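PDB 5AEB: LRA-12 from Uncultured bacterium, which probably hydrolyses beta-lactam antibiotics, carbapenems among them, as a class B3 metallo-beta-lactamase with two zinc ions in its active site. Local coordinates for residues Leu156-His161 with Leu212-Asn217; Lys206-Thr211 with Lys263-His268. All coordinates share one frame; numbering follows the deposited sequence.

Interaction 1 (Leu156-His161 with Leu212-Asn217). With ZN (zinc ion), chain D.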
loop_
_atom_site.group_PDB
_atom_site.type_symbol
_atom_site.label_atom_id
_atom_site.label_comp_id
_atom_site.label_asym_id
_atom_site.label_seq_id
_atom_site.Cartn_x
_atom_site.Cartn_y
_atom_site.Cartn_z
ATOM N N LEU A 156 0.939 -9.359 6.040
ATOM C CA LEU A 156 2.301 -9.918 6.064
ATOM C C LEU A 156 3.325 -8.841 6.401
ATOM O O LEU A 156 3.446 -7.852 5.686
ATOM C CB LEU A 156 2.641 -10.542 4.709
ATOM C CG LEU A 156 1.638 -11.606 4.274
ATOM C CD1 LEU A 156 1.824 -11.957 2.803
ATOM C CD2 LEU A 156 1.632 -12.837 5.176
ATOM N N HIS A 157 4.049 -9.026 7.498
ATOM C CA HIS A 157 5.068 -8.069 7.903
ATOM C C HIS A 157 6.194 -8.172 6.921
ATOM O O HIS A 157 6.796 -9.240 6.755
ATOM C CB HIS A 157 5.543 -8.400 9.315
ATOM C CG HIS A 157 6.420 -7.330 9.933
ATOM N ND1 HIS A 157 7.658 -7.600 10.456
ATOM C CD2 HIS A 157 6.186 -5.984 10.155
ATOM C CE1 HIS A 157 8.180 -6.462 10.955
ATOM N NE2 HIS A 157 7.286 -5.473 10.767
ATOM N N HIS A 158 6.428 -7.085 6.186
ATOM C CA HIS A 158 7.518 -7.055 5.217
ATOM C C HIS A 158 8.377 -5.848 5.426
ATOM O O HIS A 158 8.395 -4.962 4.561
ATOM C CB HIS A 158 6.977 -7.002 3.779
ATOM C CG HIS A 158 6.324 -8.271 3.314
ATOM N ND1 HIS A 158 6.696 -9.502 3.762
ATOM C CD2 HIS A 158 5.318 -8.479 2.371
ATOM C CE1 HIS A 158 5.911 -10.438 3.166
ATOM N NE2 HIS A 158 5.073 -9.801 2.321
ATOM N N PRO A 159 9.113 -5.797 6.538
ATOM C CA PRO A 159 9.851 -4.583 6.869
ATOM C C PRO A 159 11.017 -4.269 5.957
ATOM O O PRO A 159 11.504 -5.135 5.213
ATOM C CB PRO A 159 10.335 -4.847 8.317
ATOM C CG PRO A 159 10.529 -6.324 8.339
ATOM C CD PRO A 159 9.330 -6.840 7.570
ATOM N N GLY A 160 11.452 -3.022 6.020
ATOM C CA GLY A 160 12.702 -2.612 5.383
ATOM C C GLY A 160 12.478 -1.280 4.735
ATOM O O GLY A 160 13.109 -0.306 5.122
ATOM N N HIS A 161 11.577 -1.244 3.745
ATOM C CA HIS A 161 11.132 0.031 3.152
ATOM C C HIS A 161 10.740 0.974 4.269
ATOM O O HIS A 161 11.176 2.143 4.280
ATOM C CB HIS A 161 9.983 -0.136 2.174
ATOM C CG HIS A 161 9.618 1.153 1.428
ATOM N ND1 HIS A 161 10.278 1.572 0.338
ATOM C CD2 HIS A 161 8.635 2.118 1.681
ATOM C CE1 HIS A 161 9.762 2.732 -0.092
ATOM N NE2 HIS A 161 8.742 3.066 0.727
ATOM N N LEU A 212 12.749 -10.019 1.436
ATOM C CA LEU A 212 13.078 -10.589 0.123
ATOM C C LEU A 212 12.805 -12.109 0.045
ATOM O O LEU A 212 12.099 -12.584 -0.860
ATOM C CB LEU A 212 14.527 -10.277 -0.250
ATOM C CG LEU A 212 14.705 -8.803 -0.566
ATOM C CD1 LEU A 212 16.143 -8.413 -0.315
ATOM C CD2 LEU A 212 14.270 -8.504 -2.005
ATOM N N GLN A 213 13.331 -12.848 1.017
ATOM C CA GLN A 213 13.075 -14.278 1.146
ATOM C C GLN A 213 11.561 -14.621 1.317
ATOM O O GLN A 213 11.019 -15.454 0.583
ATOM C CB GLN A 213 13.919 -14.827 2.309
ATOM C CG GLN A 213 13.535 -16.223 2.755
ATOM C CD GLN A 213 14.232 -17.312 1.967
ATOM O OE1 GLN A 213 13.909 -18.500 2.119
ATOM N NE2 GLN A 213 15.210 -16.921 1.120
ATOM N N ALA A 214 10.889 -13.964 2.267
ATOM C CA ALA A 214 9.467 -14.177 2.496
ATOM C C ALA A 214 8.623 -13.877 1.237
ATOM O O ALA A 214 7.717 -14.633 0.896
ATOM C CB ALA A 214 8.982 -13.336 3.667
ATOM N N MET A 215 8.916 -12.776 0.565
ATOM C CA MET A 215 8.133 -12.394 -0.653
ATOM C C MET A 215 8.309 -13.314 -1.853
ATOM O O MET A 215 7.344 -13.544 -2.604
ATOM C CB MET A 215 8.336 -10.924 -1.043
ATOM C CG MET A 215 7.629 -9.959 -0.081
ATOM S SD MET A 215 7.938 -8.220 -0.444
ATOM C CE MET A 215 6.515 -7.947 -1.507
ATOM N N LYS A 216 9.528 -13.796 -2.072
ATOM C CA LYS A 216 9.803 -14.759 -3.147
ATOM C C LYS A 216 8.942 -16.015 -2.990
ATOM O O LYS A 216 8.485 -16.591 -3.991
ATOM C CB LYS A 216 11.289 -15.151 -3.228
ATOM C CG LYS A 216 12.189 -14.082 -3.867
ATOM C CD LYS A 216 13.663 -14.247 -3.483
ATOM C CE LYS A 216 14.442 -12.926 -3.588
ATOM N NZ LYS A 216 15.445 -12.968 -4.692
ATOM N N ASN A 217 8.705 -16.431 -1.750
ATOM C CA ASN A 217 7.978 -17.683 -1.503
ATOM C C ASN A 217 6.449 -17.581 -1.437
ATOM O O ASN A 217 5.785 -18.579 -1.260
ATOM C CB ASN A 217 8.498 -18.341 -0.225
ATOM C CG ASN A 217 9.938 -18.810 -0.366
ATOM O OD1 ASN A 217 10.744 -18.646 0.546
ATOM N ND2 ASN A 217 10.265 -19.361 -1.515
HETATM ZN ZN ZN D . 7.807 4.567 0.717
HETATM O O HOH W 1 7.005 5.439 -0.738
#

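Interaction 2 (Lys206-Thr211 with Lys263-His268)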
loop_
_atom_site.group_PDB
_atom_site.type_symbol
_atom_site.label_atom_id
_atom_site.label_comp_id
_atom_site.label_asym_id
_atom_site.label_seq_id
_atom_site.Cartn_x
_atom_site.Cartn_y
_atom_site.Cartn_z
ATOM N N LYS A 206 18.857 -7.026 8.084
ATOM C CA LYS A 206 18.183 -8.276 8.403
ATOM C C LYS A 206 16.696 -8.237 7.974
ATOM O O LYS A 206 16.174 -9.228 7.473
ATOM C CB LYS A 206 18.364 -8.572 9.896
ATOM C CG LYS A 206 17.377 -9.544 10.538
ATOM C CD LYS A 206 17.988 -10.225 11.783
ATOM C CE LYS A 206 18.468 -9.222 12.834
ATOM N NZ LYS A 206 19.586 -9.784 13.653
ATOM N N ASP A 207 16.046 -7.087 8.147
ATOM C CA ASP A 207 14.656 -6.890 7.749
ATOM C C ASP A 207 14.478 -7.048 6.222
ATOM O O ASP A 207 13.581 -7.770 5.772
ATOM C CB ASP A 207 14.161 -5.509 8.198
ATOM C CG ASP A 207 13.665 -5.485 9.641
ATOM O OD1 ASP A 207 13.733 -6.500 10.353
ATOM O OD2 ASP A 207 13.154 -4.431 10.058
ATOM N N TYR A 208 15.335 -6.390 5.443
ATOM C CA TYR A 208 15.355 -6.600 3.988
ATOM C C TYR A 208 15.602 -8.066 3.627
ATOM O O TYR A 208 14.883 -8.609 2.795
ATOM C CB TYR A 208 16.369 -5.696 3.288
ATOM C CG TYR A 208 15.852 -4.304 3.007
ATOM C CD1 TYR A 208 14.978 -4.087 1.941
ATOM C CD2 TYR A 208 16.220 -3.205 3.789
ATOM C CE1 TYR A 208 14.486 -2.844 1.655
ATOM C CE2 TYR A 208 15.710 -1.940 3.507
ATOM C CZ TYR A 208 14.836 -1.778 2.430
ATOM O OH TYR A 208 14.297 -0.564 2.082
ATOM N N ALA A 209 16.577 -8.718 4.281
ATOM C CA ALA A 209 16.885 -10.115 3.977
ATOM C C ALA A 209 15.649 -10.988 4.205
ATOM O O ALA A 209 15.328 -11.830 3.365
ATOM C CB ALA A 209 18.083 -10.639 4.787
ATOM N N TYR A 210 14.966 -10.749 5.329
ATOM C CA TYR A 210 13.763 -11.475 5.712
ATOM C C TYR A 210 12.653 -11.218 4.681
ATOM O O TYR A 210 12.030 -12.156 4.189
ATOM C CB TYR A 210 13.272 -11.069 7.110
ATOM C CG TYR A 210 11.873 -11.589 7.402
ATOM C CD1 TYR A 210 11.672 -12.914 7.802
ATOM C CD2 TYR A 210 10.752 -10.781 7.218
ATOM C CE1 TYR A 210 10.399 -13.412 8.035
ATOM C CE2 TYR A 210 9.469 -11.261 7.452
ATOM C CZ TYR A 210 9.303 -12.590 7.854
ATOM O OH TYR A 210 8.037 -13.087 8.093
ATOM N N THR A 211 12.438 -9.954 4.343
ATOM C CA THR A 211 11.366 -9.612 3.411
ATOM C C THR A 211 11.574 -10.238 2.028
ATOM O O THR A 211 10.673 -10.891 1.506
ATOM C CB THR A 211 11.142 -8.091 3.343
ATOM O OG1 THR A 211 10.678 -7.639 4.620
ATOM C CG2 THR A 211 10.093 -7.719 2.294
ATOM N N LYS A 263 19.298 -7.500 -6.047
ATOM C CA LYS A 263 20.573 -6.895 -6.475
ATOM C C LYS A 263 20.813 -5.541 -5.793
ATOM O O LYS A 263 21.951 -5.195 -5.443
ATOM C CB LYS A 263 20.614 -6.711 -7.991
ATOM C CG LYS A 263 20.421 -7.996 -8.801
ATOM C CD LYS A 263 21.268 -9.141 -8.250
ATOM C CE LYS A 263 20.647 -10.502 -8.502
ATOM N NZ LYS A 263 20.541 -10.793 -9.959
ATOM N N GLU A 264 19.728 -4.776 -5.637
ATOM C CA GLU A 264 19.757 -3.498 -4.975
ATOM C C GLU A 264 20.157 -3.673 -3.503
ATOM O O GLU A 264 21.023 -2.953 -3.000
ATOM C CB GLU A 264 18.399 -2.824 -5.106
ATOM C CG GLU A 264 18.372 -1.387 -4.647
ATOM C CD GLU A 264 19.267 -0.517 -5.482
ATOM O OE1 GLU A 264 20.500 -0.643 -5.375
ATOM O OE2 GLU A 264 18.741 0.295 -6.259
ATOM N N TYR A 265 19.520 -4.627 -2.824
ATOM C CA TYR A 265 19.844 -4.992 -1.456
ATOM C C TYR A 265 21.336 -5.337 -1.288
ATOM O O TYR A 265 21.957 -4.911 -0.315
ATOM C CB TYR A 265 18.957 -6.154 -1.005
ATOM C CG TYR A 265 19.465 -6.955 0.179
ATOM C CD1 TYR A 265 19.394 -6.447 1.467
ATOM C CD2 TYR A 265 20.012 -8.223 0.009
ATOM C CE1 TYR A 265 19.841 -7.173 2.548
ATOM C CE2 TYR A 265 20.465 -8.957 1.092
ATOM C CZ TYR A 265 20.379 -8.415 2.354
ATOM O OH TYR A 265 20.819 -9.129 3.434
ATOM N N GLU A 266 21.889 -6.087 -2.238
ATOM C CA GLU A 266 23.308 -6.472 -2.249
ATOM C C GLU A 266 24.279 -5.293 -2.348
ATOM O O GLU A 266 25.304 -5.274 -1.670
ATOM C CB GLU A 266 23.593 -7.485 -3.372
ATOM C CG GLU A 266 23.182 -8.911 -3.037
ATOM C CD GLU A 266 23.103 -9.821 -4.255
ATOM O OE1 GLU A 266 23.928 -9.680 -5.188
ATOM O OE2 GLU A 266 22.215 -10.703 -4.279
ATOM N N LYS A 267 23.968 -4.327 -3.197
ATOM C CA LYS A 267 24.731 -3.092 -3.272
ATOM C C LYS A 267 24.640 -2.282 -1.964
ATOM O O LYS A 267 25.587 -1.575 -1.598
ATOM C CB LYS A 267 24.205 -2.240 -4.428
ATOM C CG LYS A 267 24.586 -2.741 -5.818
ATOM C CD LYS A 267 23.896 -1.922 -6.901
ATOM C CE LYS A 267 24.590 -2.074 -8.254
ATOM N NZ LYS A 267 24.527 -3.470 -8.773
ATOM N N HIS A 268 23.480 -2.420 -1.306
ATOM C CA HIS A 268 22.979 -1.679 -0.127
ATOM C C HIS A 268 22.160 -0.368 -0.359
ATOM O O HIS A 268 21.877 0.316 0.614
ATOM C CB HIS A 268 24.039 -1.570 1.006
ATOM C CG HIS A 268 24.771 -2.877 1.329
ATOM N ND1 HIS A 268 24.206 -4.099 1.189
ATOM C CD2 HIS A 268 26.085 -3.110 1.809
ATOM C CE1 HIS A 268 25.091 -5.061 1.559
ATOM N NE2 HIS A 268 26.245 -4.455 1.931
#

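Interaction 1 (Leu156-His161 with Leu212-Asn217)
In the alpha-beta/beta-alpha fold of the metallo-beta-lactamases, the imidazole of H158 meets the M215 side chain where strand 151-157 runs out towards the zinc site and helix 204-216 packs against its sheet. The thioether chain covers one face of the ring. M215 CG stands 3.6 Å from the ring centroid, only 14° off the ring normal, which makes a CH-pi contact over the face. SD follows on that face at 4.2 Å from the centroid, a sulfur-aromatic contact tilted 23° from the normal. With CG anti to its own carbonyl carbon (chi1 -73°) and a bend at chi3, M215 lays CG and SD in succession over the imidazole. The other face of the ring has L156 O above it, displaced towards the rim, so backbone and methionine sandwich the imidazole. The methyl of A214 approaches the same imidazole obliquely. L218 and T211 also touch the H158 side chain. Three residues on, the same loop delivers H161, which shares its zinc ion with Q84 and H86; H161 NE2 binds the metal at 1.8 Å, and the oxygen of a water ligand lies 1.9 Å from the zinc.

Interaction 2 (Lys206-Thr211 with Lys263-His268)
Y265 reaches from helix 251-267 to helix 204-216, and its ring crosses the space between the helices to lie against Y208 and A209. At the root, CB leaves the backbone towards the opposing helix, and CG lies anti to the backbone N (chi1 160°), which carries the ring across. The first ring atom to touch is CD1, 3.6 Å from Y208 CB. CE1 shares that methylene at 3.8 Å, the CB approaching the ring obliquely, and also reaches A209 N at 4.0 Å. Farther out, CZ comes within 4.0 Å of A209 CB, and at the tip OH stands 3.4 Å from this methyl in van der Waals contact. The contact is therefore mostly apolar, and the two tyrosine rings do not stack: Y208 offers its CB here while its ring turns off towards the active site, where its OH hydrogen-bonds to T188 O and its ring meets F195. Behind Y265, H268 has positive phi and ends the helix, and its ND1 donates to Y265 O (2.8 Å, N-H...O angle 156°), in the carbonyl plane. The short CA separation of Y208 and Y265, 7.2 Å, fits close pairing of two helices on the outer face of the metallo-beta-lactamase fold.

From the N terminus the chain first builds the seven-stranded sheet, then enters the second sheet and reaches strand 151-157, whose end and the following loop make up 156-161. It runs on through strands 166-173 and 178-184 to helix 204-216. Residues 212-217 at the end of that helix return to the loop, and interaction 1 closes a loop with 50 residues between its segments. Segment 206-211 lies within this span, while its partner 263-268 comes beyond it, near the C terminus. Interaction 2, with 51 intervening residues, therefore crosses interaction 1 instead of nesting in it. Their centres are 10 Å apart, bridged by a probable hydrogen bond from T211 OG1 to P159 O. Helix 204-216 thus ties the zinc-binding loop to C-terminal helix 251-267.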